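Local coordinates for protein Rho guanine nucleotide exchange factor 11 (Homo sapiens, PDB 5JHH) that probably activates Rho-family GTPases by promoting exchange of their bound GDP for GTP through its neighbouring DH and PH domains, at residues I74-S79 with R110-Q115; E29-E34 with S98-A103; V116-C121 with N209-Q214; R39-L44 with I164-R169. All blocks are in the same frame, centred on the assembly; numbering follows the deposited sequence.

Interaction 1 (I74-S79 with R110-Q115); sequences IEIHNS and REELQQ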
loop_
_atom_site.group_PDB
_atom_site.type_symbol
_atom_site.label_atom_id
_atom_site.label_comp_id
_atom_site.label_asym_id
_atom_site.label_seq_id
_atom_site.Cartn_x
_atom_site.Cartn_y
_atom_site.Cartn_z
ATOM N N ILE A 74 8.066 21.027 -0.692
ATOM C CA ILE A 74 9.464 21.114 -1.021
ATOM C C ILE A 74 10.273 21.753 0.111
ATOM O O ILE A 74 11.363 21.263 0.455
ATOM C CB ILE A 74 9.632 21.900 -2.317
ATOM C CG1 ILE A 74 9.254 20.997 -3.502
ATOM C CG2 ILE A 74 11.007 22.516 -2.431
ATOM C CD1 ILE A 74 9.242 21.726 -4.853
ATOM N N GLU A 75 9.753 22.829 0.689
ATOM C CA GLU A 75 10.426 23.473 1.809
ATOM C C GLU A 75 10.494 22.614 3.119
ATOM O O GLU A 75 11.493 22.600 3.810
ATOM C CB GLU A 75 9.781 24.824 2.046
ATOM C CG GLU A 75 10.483 25.712 3.080
ATOM C CD GLU A 75 11.994 25.785 2.902
ATOM O OE1 GLU A 75 12.501 25.685 1.753
ATOM O OE2 GLU A 75 12.666 25.902 3.944
ATOM N N ILE A 76 9.469 21.839 3.418
ATOM C CA ILE A 76 9.572 20.841 4.460
ATOM C C ILE A 76 10.859 20.042 4.302
ATOM O O ILE A 76 11.581 19.786 5.288
ATOM C CB ILE A 76 8.458 19.776 4.370
ATOM C CG1 ILE A 76 7.081 20.310 4.736
ATOM C CG2 ILE A 76 8.773 18.537 5.198
ATOM C CD1 ILE A 76 6.967 20.846 6.095
ATOM N N HIS A 77 11.068 19.509 3.104
ATOM C CA HIS A 77 12.207 18.616 2.890
ATOM C C HIS A 77 13.538 19.339 2.669
ATOM O O HIS A 77 14.594 18.803 3.021
ATOM C CB HIS A 77 11.964 17.623 1.756
ATOM C CG HIS A 77 10.956 16.587 2.081
ATOM N ND1 HIS A 77 11.268 15.439 2.764
ATOM C CD2 HIS A 77 9.630 16.515 1.813
ATOM C CE1 HIS A 77 10.185 14.706 2.909
ATOM N NE2 HIS A 77 9.173 15.347 2.360
ATOM N N ASN A 78 13.502 20.503 2.059
ATOM C CA ASN A 78 14.714 21.253 1.809
ATOM C C ASN A 78 15.319 21.748 3.127
ATOM O O ASN A 78 16.501 21.572 3.364
ATOM C CB ASN A 78 14.372 22.425 0.926
ATOM C CG ASN A 78 15.558 23.333 0.642
ATOM O OD1 ASN A 78 16.520 22.949 -0.003
ATOM N ND2 ASN A 78 15.460 24.556 1.106
ATOM N N SER A 79 14.491 22.280 4.007
ATOM C CA SER A 79 14.965 22.732 5.290
ATOM C C SER A 79 15.650 21.586 5.998
ATOM O O SER A 79 16.761 21.716 6.458
ATOM C CB SER A 79 13.832 23.323 6.139
ATOM O OG SER A 79 12.836 22.347 6.455
ATOM N N ARG A 110 6.298 17.678 13.587
ATOM C CA ARG A 110 5.444 16.566 13.206
ATOM C C ARG A 110 4.085 17.065 12.728
ATOM O O ARG A 110 3.573 16.594 11.712
ATOM C CB ARG A 110 5.243 15.585 14.342
ATOM C CG ARG A 110 3.915 14.852 14.213
ATOM C CD ARG A 110 3.738 13.610 15.059
ATOM N NE ARG A 110 2.410 13.108 14.797
ATOM C CZ ARG A 110 1.603 12.559 15.704
ATOM N NH1 ARG A 110 2.026 12.278 16.920
ATOM N NH2 ARG A 110 0.376 12.241 15.367
ATOM N N GLU A 111 3.492 17.996 13.457
ATOM C CA GLU A 111 2.178 18.492 13.084
ATOM C C GLU A 111 2.253 19.065 11.661
ATOM O O GLU A 111 1.390 18.774 10.826
ATOM C CB GLU A 111 1.693 19.578 14.060
ATOM C CG GLU A 111 1.494 19.115 15.496
ATOM C CD GLU A 111 0.399 18.094 15.614
ATOM O OE1 GLU A 111 -0.611 18.211 14.878
ATOM O OE2 GLU A 111 0.542 17.158 16.391
ATOM N N GLU A 112 3.271 19.887 11.419
ATOM C CA GLU A 112 3.471 20.523 10.119
ATOM C C GLU A 112 3.640 19.485 8.999
ATOM O O GLU A 112 2.928 19.557 7.987
ATOM C CB GLU A 112 4.666 21.463 10.171
ATOM C CG GLU A 112 5.002 22.113 8.850
ATOM C CD GLU A 112 6.232 23.040 8.910
ATOM O OE1 GLU A 112 7.222 22.739 9.635
ATOM O OE2 GLU A 112 6.227 24.077 8.198
ATOM N N LEU A 113 4.490 18.473 9.220
ATOM C CA LEU A 113 4.795 17.481 8.194
ATOM C C LEU A 113 3.569 16.654 7.863
ATOM O O LEU A 113 3.261 16.446 6.683
ATOM C CB LEU A 113 5.911 16.552 8.628
ATOM C CG LEU A 113 6.163 15.331 7.740
ATOM C CD1 LEU A 113 6.422 15.605 6.257
ATOM C CD2 LEU A 113 7.367 14.609 8.280
ATOM N N GLN A 114 2.823 16.232 8.877
ATOM C CA GLN A 114 1.667 15.410 8.590
ATOM C C GLN A 114 0.566 16.196 7.934
ATOM O O GLN A 114 -0.118 15.645 7.101
ATOM C CB GLN A 114 1.170 14.586 9.778
ATOM C CG GLN A 114 0.477 15.321 10.883
ATOM C CD GLN A 114 0.390 14.504 12.196
ATOM O OE1 GLN A 114 0.928 13.407 12.322
ATOM N NE2 GLN A 114 -0.372 15.043 13.179
ATOM N N GLN A 115 0.436 17.483 8.234
ATOM C CA GLN A 115 -0.617 18.251 7.630
ATOM C C GLN A 115 -0.282 18.395 6.175
ATOM O O GLN A 115 -1.121 18.268 5.332
ATOM C CB GLN A 115 -0.704 19.700 8.125
ATOM C CG GLN A 115 -1.087 19.959 9.532
ATOM C CD GLN A 115 -1.026 21.471 9.833
ATOM O OE1 GLN A 115 0.055 22.060 10.024
ATOM N NE2 GLN A 115 -2.165 22.092 9.842
#

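Interaction 2 (E29-E34 with S98-A103); sequences ELFVTE and SDLMLA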
loop_
_atom_site.group_PDB
_atom_site.type_symbol
_atom_site.label_atom_id
_atom_site.label_comp_id
_atom_site.label_asym_id
_atom_site.label_seq_id
_atom_site.Cartn_x
_atom_site.Cartn_y
_atom_site.Cartn_z
ATOM N N GLU A 29 22.676 6.569 3.958
ATOM C CA GLU A 29 21.562 6.279 3.068
ATOM C C GLU A 29 20.389 7.250 3.297
ATOM O O GLU A 29 19.816 7.783 2.354
ATOM C CB GLU A 29 21.077 4.830 3.227
ATOM C CG GLU A 29 20.086 4.469 2.134
ATOM C CD GLU A 29 19.405 3.134 2.265
ATOM O OE1 GLU A 29 19.569 2.430 3.292
ATOM O OE2 GLU A 29 18.666 2.803 1.308
ATOM N N LEU A 30 20.055 7.485 4.554
ATOM C CA LEU A 30 19.049 8.446 4.896
ATOM C C LEU A 30 19.325 9.779 4.261
ATOM O O LEU A 30 18.469 10.326 3.568
ATOM C CB LEU A 30 18.957 8.603 6.397
ATOM C CG LEU A 30 18.105 9.768 6.861
ATOM C CD1 LEU A 30 16.633 9.507 6.567
ATOM C CD2 LEU A 30 18.297 9.973 8.348
ATOM N N PHE A 31 20.529 10.302 4.468
ATOM C CA PHE A 31 20.883 11.581 3.895
ATOM C C PHE A 31 20.811 11.582 2.392
ATOM O O PHE A 31 20.256 12.499 1.808
ATOM C CB PHE A 31 22.281 12.024 4.322
ATOM C CG PHE A 31 22.403 12.424 5.787
ATOM C CD1 PHE A 31 21.345 12.312 6.666
ATOM C CD2 PHE A 31 23.615 12.850 6.282
ATOM C CE1 PHE A 31 21.480 12.671 7.993
ATOM C CE2 PHE A 31 23.756 13.219 7.599
ATOM C CZ PHE A 31 22.694 13.139 8.458
ATOM N N VAL A 32 21.383 10.580 1.760
ATOM C CA VAL A 32 21.491 10.579 0.312
ATOM C C VAL A 32 20.103 10.412 -0.288
ATOM O O VAL A 32 19.773 11.050 -1.262
ATOM C CB VAL A 32 22.448 9.480 -0.177
ATOM C CG1 VAL A 32 22.403 9.346 -1.690
ATOM C CG2 VAL A 32 23.867 9.835 0.235
ATOM N N THR A 33 19.272 9.577 0.313
ATOM C CA THR A 33 17.938 9.400 -0.233
ATOM C C THR A 33 16.990 10.577 0.107
ATOM O O THR A 33 16.017 10.827 -0.601
ATOM C CB THR A 33 17.313 8.144 0.277
ATOM O OG1 THR A 33 17.343 8.167 1.722
ATOM C CG2 THR A 33 18.050 6.945 -0.292
ATOM N N GLU A 34 17.296 11.339 1.136
ATOM C CA GLU A 34 16.568 12.590 1.333
ATOM C C GLU A 34 16.867 13.601 0.237
ATOM O O GLU A 34 15.952 14.194 -0.353
ATOM C CB GLU A 34 16.850 13.170 2.676
ATOM C CG GLU A 34 15.964 14.332 3.032
ATOM C CD GLU A 34 14.487 13.964 3.255
ATOM O OE1 GLU A 34 14.115 12.784 3.491
ATOM O OE2 GLU A 34 13.685 14.915 3.207
ATOM N N SER A 98 19.785 12.216 16.885
ATOM C CA SER A 98 18.418 12.152 17.337
ATOM C C SER A 98 17.734 13.517 17.302
ATOM O O SER A 98 16.556 13.602 17.000
ATOM C CB SER A 98 18.314 11.542 18.741
ATOM O OG SER A 98 19.077 12.284 19.657
ATOM N N ASP A 99 18.455 14.572 17.631
ATOM C CA ASP A 99 17.874 15.885 17.640
ATOM C C ASP A 99 17.463 16.328 16.201
ATOM O O ASP A 99 16.492 17.006 16.023
ATOM C CB ASP A 99 18.884 16.895 18.174
ATOM C CG ASP A 99 19.112 16.810 19.702
ATOM O OD1 ASP A 99 18.288 16.265 20.459
ATOM O OD2 ASP A 99 20.140 17.360 20.134
ATOM N N LEU A 100 18.292 16.053 15.211
ATOM C CA LEU A 100 17.921 16.296 13.851
ATOM C C LEU A 100 16.642 15.509 13.483
ATOM O O LEU A 100 15.716 16.066 12.908
ATOM C CB LEU A 100 19.084 15.926 12.949
ATOM C CG LEU A 100 18.928 16.126 11.452
ATOM C CD1 LEU A 100 18.548 17.549 11.078
ATOM C CD2 LEU A 100 20.230 15.759 10.799
ATOM N N MET A 101 16.536 14.258 13.919
ATOM C CA MET A 101 15.327 13.483 13.667
ATOM C C MET A 101 14.123 14.077 14.364
ATOM O O MET A 101 13.035 14.180 13.778
ATOM C CB MET A 101 15.510 12.054 14.105
ATOM C CG MET A 101 16.711 11.341 13.477
ATOM S SD MET A 101 16.586 11.168 11.697
ATOM C CE MET A 101 17.762 12.353 11.149
ATOM N N LEU A 102 14.281 14.455 15.626
ATOM C CA LEU A 102 13.179 15.087 16.324
ATOM C C LEU A 102 12.809 16.450 15.734
ATOM O O LEU A 102 11.669 16.877 15.854
ATOM C CB LEU A 102 13.466 15.252 17.825
ATOM C CG LEU A 102 13.730 13.946 18.585
ATOM C CD1 LEU A 102 14.197 14.259 20.007
ATOM C CD2 LEU A 102 12.489 13.066 18.628
ATOM N N ALA A 103 13.756 17.145 15.131
ATOM C CA ALA A 103 13.441 18.419 14.572
ATOM C C ALA A 103 12.516 18.280 13.329
ATOM O O ALA A 103 11.842 19.244 12.927
ATOM C CB ALA A 103 14.715 19.173 14.238
#

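Interaction 3 (V116-C121 with N209-Q214); sequences VAAQFC and NEAVKQ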
loop_
_atom_site.group_PDB
_atom_site.type_symbol
_atom_site.label_atom_id
_atom_site.label_comp_id
_atom_site.label_asym_id
_atom_site.label_seq_id
_atom_site.Cartn_x
_atom_site.Cartn_y
_atom_site.Cartn_z
ATOM N N VAL A 116 0.923 18.855 5.908
ATOM C CA VAL A 116 1.348 19.142 4.554
ATOM C C VAL A 116 1.363 17.862 3.734
ATOM O O VAL A 116 0.785 17.833 2.686
ATOM C CB VAL A 116 2.702 19.837 4.561
ATOM C CG1 VAL A 116 3.194 20.043 3.154
ATOM C CG2 VAL A 116 2.556 21.204 5.251
ATOM N N ALA A 117 1.907 16.776 4.262
ATOM C CA ALA A 117 1.916 15.539 3.489
ATOM C C ALA A 117 0.518 15.026 3.248
ATOM O O ALA A 117 0.209 14.504 2.171
ATOM C CB ALA A 117 2.748 14.472 4.168
ATOM N N ALA A 118 -0.364 15.211 4.212
ATOM C CA ALA A 118 -1.714 14.683 4.059
ATOM C C ALA A 118 -2.490 15.472 3.020
ATOM O O ALA A 118 -3.161 14.897 2.195
ATOM C CB ALA A 118 -2.471 14.701 5.403
ATOM N N GLN A 119 -2.395 16.788 3.073
ATOM C CA GLN A 119 -3.031 17.633 2.081
ATOM C C GLN A 119 -2.493 17.274 0.685
ATOM O O GLN A 119 -3.258 17.090 -0.235
ATOM C CB GLN A 119 -2.854 19.127 2.410
ATOM C CG GLN A 119 -3.791 20.023 1.611
ATOM C CD GLN A 119 -3.401 21.508 1.541
ATOM O OE1 GLN A 119 -3.926 22.233 0.691
ATOM N NE2 GLN A 119 -2.508 21.973 2.442
ATOM N N PHE A 120 -1.186 17.100 0.532
ATOM C CA PHE A 120 -0.659 16.717 -0.777
ATOM C C PHE A 120 -1.180 15.364 -1.289
ATOM O O PHE A 120 -1.429 15.238 -2.474
ATOM C CB PHE A 120 0.859 16.723 -0.771
ATOM C CG PHE A 120 1.486 16.502 -2.129
ATOM C CD1 PHE A 120 1.644 17.544 -3.004
ATOM C CD2 PHE A 120 1.992 15.263 -2.476
ATOM C CE1 PHE A 120 2.254 17.349 -4.220
ATOM C CE2 PHE A 120 2.608 15.064 -3.692
ATOM C CZ PHE A 120 2.743 16.106 -4.568
ATOM N N CYS A 121 -1.381 14.379 -0.429
ATOM C CA CYS A 121 -1.667 13.036 -0.883
ATOM C C CYS A 121 -3.122 12.649 -0.866
ATOM O O CYS A 121 -3.498 11.703 -1.543
ATOM C CB CYS A 121 -0.986 11.990 0.038
ATOM S SG CYS A 121 0.810 12.127 0.047
ATOM N N ASN A 209 -2.502 7.998 6.358
ATOM C CA ASN A 209 -3.379 6.885 6.022
ATOM C C ASN A 209 -4.841 7.277 6.222
ATOM O O ASN A 209 -5.686 7.084 5.362
ATOM C CB ASN A 209 -3.031 5.631 6.871
ATOM C CG ASN A 209 -3.798 4.388 6.435
ATOM O OD1 ASN A 209 -3.405 3.675 5.521
ATOM N ND2 ASN A 209 -4.935 4.170 7.045
ATOM N N GLU A 210 -5.126 7.841 7.370
ATOM C CA GLU A 210 -6.478 8.249 7.671
ATOM C C GLU A 210 -6.966 9.362 6.734
ATOM O O GLU A 210 -8.100 9.320 6.279
ATOM C CB GLU A 210 -6.567 8.618 9.164
ATOM C CG GLU A 210 -7.958 8.911 9.683
ATOM C CD GLU A 210 -8.851 7.698 9.746
ATOM O OE1 GLU A 210 -8.338 6.574 9.852
ATOM O OE2 GLU A 210 -10.078 7.894 9.721
ATOM N N ALA A 211 -6.129 10.325 6.371
ATOM C CA ALA A 211 -6.618 11.366 5.473
ATOM C C ALA A 211 -6.994 10.821 4.113
ATOM O O ALA A 211 -7.979 11.264 3.502
ATOM C CB ALA A 211 -5.589 12.467 5.295
ATOM N N VAL A 212 -6.179 9.904 3.596
ATOM C CA VAL A 212 -6.470 9.324 2.307
ATOM C C VAL A 212 -7.779 8.566 2.434
ATOM O O VAL A 212 -8.686 8.677 1.603
ATOM C CB VAL A 212 -5.360 8.360 1.900
ATOM C CG1 VAL A 212 -5.738 7.493 0.726
ATOM C CG2 VAL A 212 -4.095 9.135 1.598
ATOM N N LYS A 213 -7.901 7.817 3.507
ATOM C CA LYS A 213 -9.101 7.025 3.706
ATOM C C LYS A 213 -10.368 7.870 3.682
ATOM O O LYS A 213 -11.280 7.560 2.929
ATOM C CB LYS A 213 -8.996 6.288 4.981
ATOM C CG LYS A 213 -10.271 5.611 5.400
ATOM C CD LYS A 213 -9.990 5.000 6.761
ATOM C CE LYS A 213 -11.012 3.952 7.078
ATOM N NZ LYS A 213 -10.611 3.305 8.344
ATOM N N GLN A 214 -10.390 8.961 4.443
ATOM C CA GLN A 214 -11.598 9.746 4.583
ATOM C C GLN A 214 -11.853 10.531 3.317
ATOM O O GLN A 214 -12.988 10.638 2.868
ATOM C CB GLN A 214 -11.537 10.683 5.802
ATOM C CG GLN A 214 -11.635 9.982 7.184
ATOM C CD GLN A 214 -12.668 8.817 7.285
ATOM O OE1 GLN A 214 -13.783 8.867 6.734
ATOM N NE2 GLN A 214 -12.294 7.771 8.004
#

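Interaction 4 (R39-L44 with I164-R169); sequences RTLRVL and ISEMQR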
loop_
_atom_site.group_PDB
_atom_site.type_symbol
_atom_site.label_atom_id
_atom_site.label_comp_id
_atom_site.label_asym_id
_atom_site.label_seq_id
_atom_site.Cartn_x
_atom_site.Cartn_y
_atom_site.Cartn_z
ATOM N N ARG A 39 15.097 15.917 -4.922
ATOM C CA ARG A 39 15.291 16.046 -6.360
ATOM C C ARG A 39 13.999 15.715 -7.080
ATOM O O ARG A 39 13.555 16.464 -7.959
ATOM C CB ARG A 39 16.415 15.135 -6.846
ATOM C CG ARG A 39 16.957 15.485 -8.228
ATOM C CD ARG A 39 17.427 14.233 -8.978
ATOM N NE ARG A 39 17.220 14.370 -10.410
ATOM C CZ ARG A 39 16.310 13.698 -11.109
ATOM N NH1 ARG A 39 16.213 13.907 -12.391
ATOM N NH2 ARG A 39 15.514 12.804 -10.538
ATOM N N THR A 40 13.365 14.619 -6.673
ATOM C CA THR A 40 12.148 14.198 -7.315
ATOM C C THR A 40 11.041 15.228 -7.161
ATOM O O THR A 40 10.283 15.469 -8.083
ATOM C CB THR A 40 11.676 12.872 -6.739
ATOM O OG1 THR A 40 12.682 11.902 -6.950
ATOM C CG2 THR A 40 10.419 12.376 -7.398
ATOM N N LEU A 41 10.940 15.854 -6.007
ATOM C CA LEU A 41 9.941 16.870 -5.872
ATOM C C LEU A 41 10.206 18.051 -6.797
ATOM O O LEU A 41 9.244 18.696 -7.281
ATOM C CB LEU A 41 9.818 17.374 -4.447
ATOM C CG LEU A 41 9.478 16.326 -3.401
ATOM C CD1 LEU A 41 9.457 16.992 -2.028
ATOM C CD2 LEU A 41 8.159 15.646 -3.666
ATOM N N ARG A 42 11.476 18.375 -7.015
ATOM C CA ARG A 42 11.802 19.527 -7.875
ATOM C C ARG A 42 11.598 19.204 -9.320
ATOM O O ARG A 42 11.294 20.100 -10.105
ATOM C CB ARG A 42 13.207 20.057 -7.675
ATOM C CG ARG A 42 13.330 20.742 -6.337
ATOM C CD ARG A 42 14.700 21.337 -6.141
ATOM N NE ARG A 42 14.654 22.328 -5.068
ATOM C CZ ARG A 42 15.470 22.343 -4.034
ATOM N NH1 ARG A 42 15.320 23.266 -3.096
ATOM N NH2 ARG A 42 16.448 21.444 -3.946
ATOM N N VAL A 43 11.684 17.925 -9.652
ATOM C CA VAL A 43 11.258 17.481 -10.959
ATOM C C VAL A 43 9.751 17.675 -11.111
ATOM O O VAL A 43 9.304 18.195 -12.136
ATOM C CB VAL A 43 11.576 16.014 -11.200
ATOM C CG1 VAL A 43 10.950 15.542 -12.493
ATOM C CG2 VAL A 43 13.076 15.821 -11.264
ATOM N N LEU A 44 8.967 17.308 -10.091
ATOM C CA LEU A 44 7.556 17.507 -10.198
ATOM C C LEU A 44 7.278 18.986 -10.413
ATOM O O LEU A 44 6.367 19.369 -11.167
ATOM C CB LEU A 44 6.819 17.044 -8.937
ATOM C CG LEU A 44 6.756 15.547 -8.679
ATOM C CD1 LEU A 44 6.165 15.290 -7.305
ATOM C CD2 LEU A 44 5.888 14.861 -9.731
ATOM N N ILE A 164 3.612 10.052 -6.413
ATOM C CA ILE A 164 3.445 9.219 -5.254
ATOM C C ILE A 164 4.702 9.136 -4.386
ATOM O O ILE A 164 4.684 8.555 -3.309
ATOM C CB ILE A 164 3.006 7.815 -5.687
ATOM C CG1 ILE A 164 2.425 7.084 -4.512
ATOM C CG2 ILE A 164 4.171 7.017 -6.260
ATOM C CD1 ILE A 164 1.912 5.737 -4.839
ATOM N N SER A 165 5.772 9.784 -4.805
ATOM C CA SER A 165 7.031 9.649 -4.106
ATOM C C SER A 165 6.930 10.178 -2.687
ATOM O O SER A 165 7.633 9.699 -1.831
ATOM C CB SER A 165 8.141 10.384 -4.852
ATOM O OG SER A 165 7.743 11.751 -4.846
ATOM N N GLU A 166 6.084 11.157 -2.406
ATOM C CA GLU A 166 6.030 11.620 -1.060
ATOM C C GLU A 166 5.472 10.547 -0.103
ATOM O O GLU A 166 6.044 10.275 0.953
ATOM C CB GLU A 166 5.158 12.851 -0.950
ATOM C CG GLU A 166 5.167 13.422 0.475
ATOM C CD GLU A 166 6.452 14.121 0.827
ATOM O OE1 GLU A 166 7.186 14.450 -0.116
ATOM O OE2 GLU A 166 6.717 14.369 2.035
ATOM N N MET A 167 4.328 9.973 -0.439
ATOM C CA MET A 167 3.800 8.902 0.379
ATOM C C MET A 167 4.852 7.854 0.546
ATOM O O MET A 167 5.126 7.410 1.660
ATOM C CB MET A 167 2.543 8.288 -0.219
ATOM C CG MET A 167 1.965 7.148 0.599
ATOM S SD MET A 167 2.714 5.535 0.345
ATOM C CE MET A 167 2.214 5.175 -1.338
ATOM N N GLN A 168 5.490 7.461 -0.538
ATOM C CA GLN A 168 6.519 6.398 -0.441
ATOM C C GLN A 168 7.702 6.801 0.442
ATOM O O GLN A 168 8.211 6.002 1.185
ATOM C CB GLN A 168 7.055 5.979 -1.810
ATOM C CG GLN A 168 5.998 5.405 -2.749
ATOM C CD GLN A 168 6.608 5.013 -4.101
ATOM O OE1 GLN A 168 6.383 3.905 -4.611
ATOM N NE2 GLN A 168 7.413 5.915 -4.666
ATOM N N ARG A 169 8.104 8.053 0.370
ATOM C CA ARG A 169 9.172 8.526 1.207
ATOM C C ARG A 169 8.816 8.430 2.710
ATOM O O ARG A 169 9.583 7.944 3.511
ATOM C CB ARG A 169 9.524 9.952 0.811
ATOM C CG ARG A 169 10.692 10.495 1.576
ATOM C CD ARG A 169 11.857 9.518 1.537
ATOM N NE ARG A 169 13.018 10.119 2.165
ATOM C CZ ARG A 169 14.183 9.514 2.334
ATOM N NH1 ARG A 169 14.366 8.302 1.905
ATOM N NH2 ARG A 169 15.166 10.156 2.943
#

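Interaction 1 (I74-S79 with R110-Q115)
Ile76 and Glu112 point into the gap from facing helices and slide past each other in opposite directions. The ethyl end of Ile76 lies alongside the extended Glu112 chain, CD1 resting 3.6 Å from Glu112 CG and equally near CD, so the aliphatic stem and the base of the carboxylate share one methyl. Leu113 instead meets Ile76 at about a right angle: its CD1 lies 3.9 Å from Ile76 CG2, the Ile76 branch that stands anti to that residue's backbone N. This is helix-to-helix packing inside the all-helical RhoGEF (DH) bundle, where helix 70-89 lies against helix 107-121 and Arg104 of helix 98-105 touches both Ile76 and Leu113. The same CG2 of Ile76 also lies over one face of the His77 ring, offset toward its rim. That ring, set edge-to-face with His37, is held by Glu34 at one nitrogen and Glu166 at the other. On the flank turned from Ile76, Arg110 NE donates a fairly straight bond (163°, 2.9 Å) to Gln114 OE1; the oxygen lies in the guanidinium plane, while NE stands above the plane of the Gln114 carbonyl. Arg110 NH1 is bonded to Gln200 of helix 189-227.

Interaction 2 (E29-E34 with S98-A103)
Met101 and Leu30 meet tip to tip between backbones whose nearest CA atoms, their own, are 10.8 Å apart, and they have the most surface buried by this contact, with Phe31 a close third. At that spacing the contact is made wholly by long side chains. Met101 sets CG beside its backbone N (chi1 -56°) and then bends at both following torsions, which swings the thioether toward the other helix. Its CE comes to 3.7 Å from Leu30 CD2, and SD follows at 3.9 Å from the same methyl. Leu30 therefore offers one branch to both the sulfur and the terminal carbon of Met101. Beside this pair Phe31 reaches over with the far corner of its ring: CZ lies 4.3 Å from Leu100 CD2, the methyl approaching obliquely in a looser contact. No hydrogen bond links the two segments; the interface is apolar throughout. Other helices close round it, with Trp80 of helix 70-89 against Met101, Met84 against Phe31, and Leu176 of helix 165-182 against Leu30. One turn along from Glu29, Thr33 OG1 donates to Glu29 O at 2.6 Å, doubling the bond that Thr33 N already makes to that carbonyl. The Glu29 carboxylate is hydrogen-bonded to another protein chain, consistent with a bound Rho GTPase. A methionine and a leucine meeting between helices in this way belong to the hydrophobic interior of the elongated helical bundle of DH domains.

Interaction 3 (V116-C121 with N209-Q214)
Val212 has CG1 anti to its backbone N (chi1 167°), a setting that leaves CG2 beside the N and aimed at the end of the facing helix, where it meets Cys121. Cys121 CB lies 4.5 Å from that CG2. The closer approach of the methyl is to the backbone, 4.1 Å from Cys121 O. The arrangement joins two helices of the DH bundle: 107-121, which finishes at this point, and 189-227, the long helix that runs on toward the PH domain. One turn before Cys121, Ala118 packs methyl on methyl against Ala211, the residue before Val212, CB to CB at 3.8 Å. Neither alanine has any atom beyond CB to hold the backbones apart, and their CA atoms draw in to 6.1 Å, compared with 6.9 Å between the CA atoms of Cys121 and Val212. The interface is thus thin and apolar, with no hydrogen bond across it. On its other flank helix 107-121 is covered by helix 70-89, Leu73 touching both Val116 and Phe120. Helix 189-227 meanwhile borders another protein chain, whose backbone is hydrogen-bonded to Asn209 OD1 and packs on Val212; a bound Rho GTPase in this place would fit the known role of the family. Along the side of this helix turned from Ala118, Gln214 NE2 donates to Glu210 OE2 at 2.8 Å; the carboxylate oxygen lies in the Gln214 amide plane and is itself met from above the carboxylate plane.

Interaction 4 (R39-L44 with I164-R169)
Leu41 leans across to Ser165 and Glu166 from a first torsion that places CG beside its backbone N (chi1 -58°). Its CB remains on its own side of the gap, against Ile74 of helix 70-89. CG is the fork from which both methyls are sent forward. CD1 reaches 3.9 Å from Glu166 OE1 and also touches the His77 ring. CD2 shares that carboxylate oxygen at the same distance and in addition lies 4.1 Å from Ser165 OG. The isopropyl group thus straddles one oxygen, the two side chains crossing obliquely. Glu166 brings it there by carrying CG anti to the backbone N (chi1 -176°) and bending at the next torsion. Nearby, Thr40 adds its methyl, CG2 lying 3.8 Å from Ser165 OG and a little farther from Ser165 CB. The helices run nearly antiparallel, at 163° between their short segments, with the axes 11.2 Å apart. They belong to helix 18-54 and helix 165-182 of the DH bundle, which in this family probably carry conserved regions 1 and 3, the surfaces that engage the GTPase. Accordingly, Gln168 and Met167 face another protein chain of the assembly. Across this interface, methyl groups meet oxygens and no hydrogen bond forms. The oxygens look to other partners: Ser165 OG donates to Leu162 O, and Glu166 OE2 takes the bond from His77 NE2. Apolar cover over OE1 would probably strengthen the attraction between the carboxylate and its histidine.

Overall arrangement
Interactions 1, 2 and 4 are joined by a polar network. His77 of interaction 1 reaches interaction 4 through NE2 to Glu166 OE2 (2.7 Å) and interaction 2 through ND1 to Glu34. Glu34 OE1 then forms a salt bridge with Arg169 NH2 (2.9 Å), tying interactions 2 and 4, which also share helix 18-54. Interaction 3 continues helix 107-121 beyond interaction 1, where Ile76 CG1 packs on Val116 CG1 at 4.2 Å. It also touches interaction 4, Phe120 CD2 packing 4.3 Å from Glu166 CB, but not interaction 2, about 11 Å away at the nearest atoms. Interactions 2, 3 and 4 each border the second protein chain, consistent with an extended GTPase-binding face.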